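Local coordinates for MAU2 chromatid cohesion factor homolog (Saccharomyces cerevisiae, PDB 4XDN), which forms a complex with SCC2 that is required for the association of cohesin with chromosomes, and so takes part in sister chromatid cohesion, at residues 258-263 / 275-280; 263-268 / 325-330. All blocks are in the same frame, centred on the assembly; numbering follows the deposited sequence.

Contact 1 (258-263 / 275-280); sequences ALEMVI and LNEFKN
Phe278 reaches across to helix 250-266 and sets the far rim of its ring against Ala258, with CZ 3.4 Å from the backbone N of Ala258 and 4.3 Å from its CB. Since CB of Ala258 points away from helix 272-291, the ring comes up against the helix backbone. One turn on, Met261 CG lies at the ring edge, close to the ring plane, 4.0 Å from Phe278 CE2; beyond it the chain bends at chi2 and chi3 (-68° and -66°), and the side chain also packs on Leu324 and Leu327 of helix 317-331. Apart from the ring, Glu260 OE1 and Glu277 OE1 come within 3.8 Å of each other, their carboxylate planes perpendicular. A water bridges the carboxylates, 2.8 Å from Glu277 OE1 and 3.2 Å from Glu260 OE2; with more acceptors in reach than protons, it probably does not always make both bonds. Glu260 OE2 also forms a salt bridge with Lys256, which probably eases the repulsion. Phe278 in turn meets the ring of Phe282. The short helical segments run antiparallel, at 165° with axes 10.5 Å apart, as in a helical hairpin. Leu324 also touches Phe278, helix 212-228 touches Leu259, and helix 234-241 borders Glu260.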
# COMPACT_ATOMS: atom_id res chain seq x y z
N ALA A 258 -11.68 -5.88 -3.42
CA ALA A 258 -10.23 -5.74 -3.44
C ALA A 258 -9.67 -5.80 -2.03
O ALA A 258 -8.66 -6.47 -1.78
CB ALA A 258 -9.84 -4.43 -4.10
N LEU A 259 -10.32 -5.12 -1.10
CA LEU A 259 -9.86 -5.08 0.27
C LEU A 259 -9.96 -6.45 0.93
O LEU A 259 -9.11 -6.82 1.74
CB LEU A 259 -10.65 -4.05 1.08
CG LEU A 259 -10.38 -2.58 0.74
CD1 LEU A 259 -11.25 -1.67 1.60
CD2 LEU A 259 -8.91 -2.23 0.92
N GLU A 260 -10.99 -7.21 0.56
CA GLU A 260 -11.16 -8.55 1.09
C GLU A 260 -10.04 -9.47 0.57
O GLU A 260 -9.63 -10.40 1.26
CB GLU A 260 -12.53 -9.11 0.72
CG GLU A 260 -13.68 -8.50 1.52
CD GLU A 260 -15.04 -9.05 1.12
OE1 GLU A 260 -15.22 -9.40 -0.06
OE2 GLU A 260 -15.93 -9.12 2.00
N MET A 261 -9.56 -9.19 -0.63
CA MET A 261 -8.44 -9.92 -1.20
C MET A 261 -7.15 -9.61 -0.44
O MET A 261 -6.37 -10.51 -0.13
CB MET A 261 -8.27 -9.58 -2.68
CG MET A 261 -8.97 -10.55 -3.62
SD MET A 261 -8.24 -12.20 -3.62
CE MET A 261 -6.62 -11.86 -4.32
N VAL A 262 -6.93 -8.33 -0.15
CA VAL A 262 -5.74 -7.90 0.57
C VAL A 262 -5.73 -8.48 1.99
O VAL A 262 -4.68 -8.84 2.51
CB VAL A 262 -5.64 -6.36 0.64
CG1 VAL A 262 -4.46 -5.93 1.51
CG2 VAL A 262 -5.51 -5.77 -0.75
N ILE A 263 -6.91 -8.57 2.60
CA ILE A 263 -7.02 -9.12 3.94
C ILE A 263 -6.56 -10.58 3.93
O ILE A 263 -5.79 -10.99 4.80
CB ILE A 263 -8.47 -9.03 4.48
CG1 ILE A 263 -8.82 -7.58 4.81
CG2 ILE A 263 -8.64 -9.87 5.75
CD1 ILE A 263 -10.30 -7.33 5.06
N LEU A 275 -11.76 -15.05 -5.01
CA LEU A 275 -11.55 -15.00 -6.46
C LEU A 275 -12.87 -15.22 -7.19
O LEU A 275 -13.18 -14.53 -8.16
CB LEU A 275 -10.53 -16.05 -6.90
CG LEU A 275 -9.05 -15.66 -6.76
CD1 LEU A 275 -8.16 -16.86 -7.02
CD2 LEU A 275 -8.69 -14.52 -7.70
N ASN A 276 -13.66 -16.18 -6.70
CA ASN A 276 -14.94 -16.50 -7.32
C ASN A 276 -15.93 -15.35 -7.20
O ASN A 276 -16.77 -15.15 -8.08
CB ASN A 276 -15.52 -17.77 -6.70
CG ASN A 276 -14.67 -19.00 -6.97
OD1 ASN A 276 -13.92 -19.05 -7.95
ND2 ASN A 276 -14.78 -20.00 -6.11
N GLU A 277 -15.84 -14.60 -6.11
CA GLU A 277 -16.71 -13.44 -5.92
C GLU A 277 -16.41 -12.37 -6.96
O GLU A 277 -17.32 -11.78 -7.54
CB GLU A 277 -16.55 -12.87 -4.51
CG GLU A 277 -17.12 -13.76 -3.42
CD GLU A 277 -17.07 -13.11 -2.05
OE1 GLU A 277 -17.40 -11.91 -1.94
OE2 GLU A 277 -16.70 -13.81 -1.08
N PHE A 278 -15.12 -12.12 -7.19
CA PHE A 278 -14.69 -11.17 -8.21
C PHE A 278 -15.16 -11.63 -9.59
O PHE A 278 -15.60 -10.82 -10.41
CB PHE A 278 -13.17 -11.01 -8.20
CG PHE A 278 -12.70 -9.71 -7.61
CD1 PHE A 278 -13.07 -8.51 -8.18
CD2 PHE A 278 -11.86 -9.70 -6.51
CE1 PHE A 278 -12.63 -7.31 -7.64
CE2 PHE A 278 -11.42 -8.51 -5.97
CZ PHE A 278 -11.80 -7.31 -6.54
N LYS A 279 -15.05 -12.93 -9.83
CA LYS A 279 -15.48 -13.53 -11.09
C LYS A 279 -16.96 -13.26 -11.35
O LYS A 279 -17.33 -12.79 -12.42
CB LYS A 279 -15.21 -15.04 -11.07
CG LYS A 279 -15.87 -15.84 -12.19
CD LYS A 279 -15.69 -17.33 -11.97
CE LYS A 279 -16.67 -18.14 -12.80
NZ LYS A 279 -16.76 -19.55 -12.32
N ASN A 280 -17.80 -13.56 -10.36
CA ASN A 280 -19.23 -13.32 -10.48
C ASN A 280 -19.52 -11.83 -10.62
O ASN A 280 -20.38 -11.44 -11.41
CB ASN A 280 -19.97 -13.88 -9.26
CG ASN A 280 -19.83 -15.39 -9.13
OD1 ASN A 280 -19.52 -16.08 -10.11
ND2 ASN A 280 -20.07 -15.91 -7.93
O HOH W 1 -18.12 -11.01 0.61

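Contact 2 (263-268 / 325-330); sequences IQLCKD and LLLQSV
Leu265, in the last turn of helix 250-266, packs against Leu327 and Val330 of helix 317-331 in an apolar helix-helix contact, just before a Schellman motif ends the first helix. Both partners lie on one side of helix 317-331, three residues apart, and the leucine spans them.

The apolar contacts are divided between its two methyl groups. CD2 touches a side chain on each partner, lying 4.1 Å from Leu327 CD2 and also 4.1 Å from Val330 CG1. CD1 instead meets backbone, 3.8 Å from the carbonyl O of Leu327. Placing CG of Leu265 opposite the backbone N (chi1 -164°) sends the fork out towards the other helix, and the side chain crosses those of Leu327 and Val330 at about a right angle. All three touching residues are buried. An apolar side chain of the other protein chain also packs on Leu265, and a basic one on Val330.

Hydrogen bonds hold each side internally; none joins the two segments. In the Schellman motif Asp268 takes a positive phi of 50° and its N turns back to Leu265 O; just before it, Lys267 N still makes the regular helical bond to Ile263 O. Asn498 ND2 bonds to both Cys266 O and Asp268 OD2, tying this helix end to a distant part of the chain. On helix 317-331, Leu325 O accepts from Ser329 N and, from the opposite face of its carbonyl plane, from Ser329 OG at 2.8 Å, the hydroxyl oxygen tilted 26° out of that plane.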
# COMPACT_ATOMS: atom_id res chain seq x y z
N ILE A 263 -6.91 -8.57 2.60
CA ILE A 263 -7.02 -9.12 3.94
C ILE A 263 -6.56 -10.58 3.93
O ILE A 263 -5.79 -10.99 4.80
CB ILE A 263 -8.47 -9.03 4.48
CG1 ILE A 263 -8.82 -7.58 4.81
CG2 ILE A 263 -8.64 -9.87 5.75
CD1 ILE A 263 -10.30 -7.33 5.06
N GLN A 264 -7.01 -11.35 2.95
CA GLN A 264 -6.61 -12.75 2.82
C GLN A 264 -5.12 -12.86 2.56
O GLN A 264 -4.45 -13.76 3.07
CB GLN A 264 -7.39 -13.44 1.70
CG GLN A 264 -8.87 -13.61 1.98
CD GLN A 264 -9.13 -14.38 3.26
OE1 GLN A 264 -9.79 -13.88 4.17
NE2 GLN A 264 -8.62 -15.60 3.33
N LEU A 265 -4.59 -11.92 1.78
CA LEU A 265 -3.17 -11.90 1.45
C LEU A 265 -2.34 -11.64 2.70
O LEU A 265 -1.33 -12.31 2.93
CB LEU A 265 -2.90 -10.83 0.39
CG LEU A 265 -1.57 -10.89 -0.37
CD1 LEU A 265 -1.45 -12.19 -1.14
CD2 LEU A 265 -1.45 -9.71 -1.32
N CYS A 266 -2.78 -10.69 3.51
CA CYS A 266 -2.04 -10.30 4.71
C CYS A 266 -2.05 -11.39 5.78
O CYS A 266 -1.12 -11.49 6.57
CB CYS A 266 -2.62 -9.00 5.27
SG CYS A 266 -2.25 -7.54 4.27
N LYS A 267 -3.11 -12.19 5.80
CA LYS A 267 -3.22 -13.29 6.75
C LYS A 267 -2.83 -14.63 6.11
O LYS A 267 -2.92 -15.68 6.75
CB LYS A 267 -4.65 -13.38 7.29
CG LYS A 267 -5.66 -13.90 6.28
CD LYS A 267 -7.09 -13.74 6.77
CE LYS A 267 -7.34 -14.52 8.05
NZ LYS A 267 -8.78 -14.55 8.40
N ASP A 268 -2.37 -14.57 4.86
CA ASP A 268 -2.04 -15.77 4.09
C ASP A 268 -3.18 -16.79 4.14
O ASP A 268 -2.96 -17.98 4.38
CB ASP A 268 -0.74 -16.39 4.60
CG ASP A 268 0.49 -15.72 4.02
OD1 ASP A 268 0.70 -15.84 2.79
OD2 ASP A 268 1.25 -15.09 4.78
N LEU A 325 -4.87 -9.45 -10.58
CA LEU A 325 -3.93 -10.44 -11.07
C LEU A 325 -2.61 -10.32 -10.31
O LEU A 325 -1.94 -11.32 -10.05
CB LEU A 325 -3.71 -10.27 -12.57
CG LEU A 325 -2.80 -11.30 -13.24
CD1 LEU A 325 -3.31 -12.72 -12.99
CD2 LEU A 325 -2.71 -11.03 -14.74
N LEU A 326 -2.25 -9.09 -9.94
CA LEU A 326 -1.04 -8.86 -9.15
C LEU A 326 -1.19 -9.50 -7.77
O LEU A 326 -0.31 -10.24 -7.33
CB LEU A 326 -0.76 -7.37 -9.02
CG LEU A 326 0.43 -6.97 -8.13
CD1 LEU A 326 1.74 -7.50 -8.69
CD2 LEU A 326 0.48 -5.46 -7.96
N LEU A 327 -2.30 -9.21 -7.10
CA LEU A 327 -2.55 -9.74 -5.76
C LEU A 327 -2.57 -11.26 -5.77
O LEU A 327 -2.01 -11.90 -4.88
CB LEU A 327 -3.87 -9.20 -5.21
CG LEU A 327 -4.00 -7.68 -5.05
CD1 LEU A 327 -5.38 -7.33 -4.53
CD2 LEU A 327 -2.92 -7.12 -4.14
N GLN A 328 -3.21 -11.84 -6.78
CA GLN A 328 -3.28 -13.29 -6.90
C GLN A 328 -1.89 -13.88 -7.05
O GLN A 328 -1.58 -14.91 -6.45
CB GLN A 328 -4.16 -13.69 -8.08
CG GLN A 328 -4.26 -15.20 -8.29
CD GLN A 328 -5.18 -15.57 -9.43
OE1 GLN A 328 -5.58 -14.72 -10.23
NE2 GLN A 328 -5.54 -16.85 -9.51
N SER A 329 -1.06 -13.22 -7.85
CA SER A 329 0.29 -13.70 -8.13
C SER A 329 1.18 -13.59 -6.90
O SER A 329 1.97 -14.50 -6.61
CB SER A 329 0.91 -12.93 -9.30
OG SER A 329 0.16 -13.12 -10.49
N VAL A 330 1.05 -12.49 -6.17
CA VAL A 330 1.82 -12.28 -4.95
C VAL A 330 1.46 -13.36 -3.93
O VAL A 330 2.32 -13.85 -3.19
CB VAL A 330 1.56 -10.89 -4.33
CG1 VAL A 330 2.17 -10.79 -2.94
CG2 VAL A 330 2.13 -9.80 -5.23

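Contacts 1 and 2 follow each other along helix 250-266 and share Ile263; their centres are about 10 Å apart. Helix 272-291 meets the helix at 258-263 and helix 317-331 meets it at 263-268. The two contacts also touch directly: Met261 CE lies 3.9 Å from Leu327 CB, and Val262 CG2 lies 4.1 Å from Leu327 CD1. Leu327, part of contact 2, thus also packs on Met261 and Val262 of segment 258-263, and these three side chains are buried together. Leu275 CD1 approaches Gln328 NE2 at 3.6 Å, a further point where helices 272-291 and 317-331 meet. The chain of another protein packs on Ala258 in contact 1 and on Leu265 in contact 2.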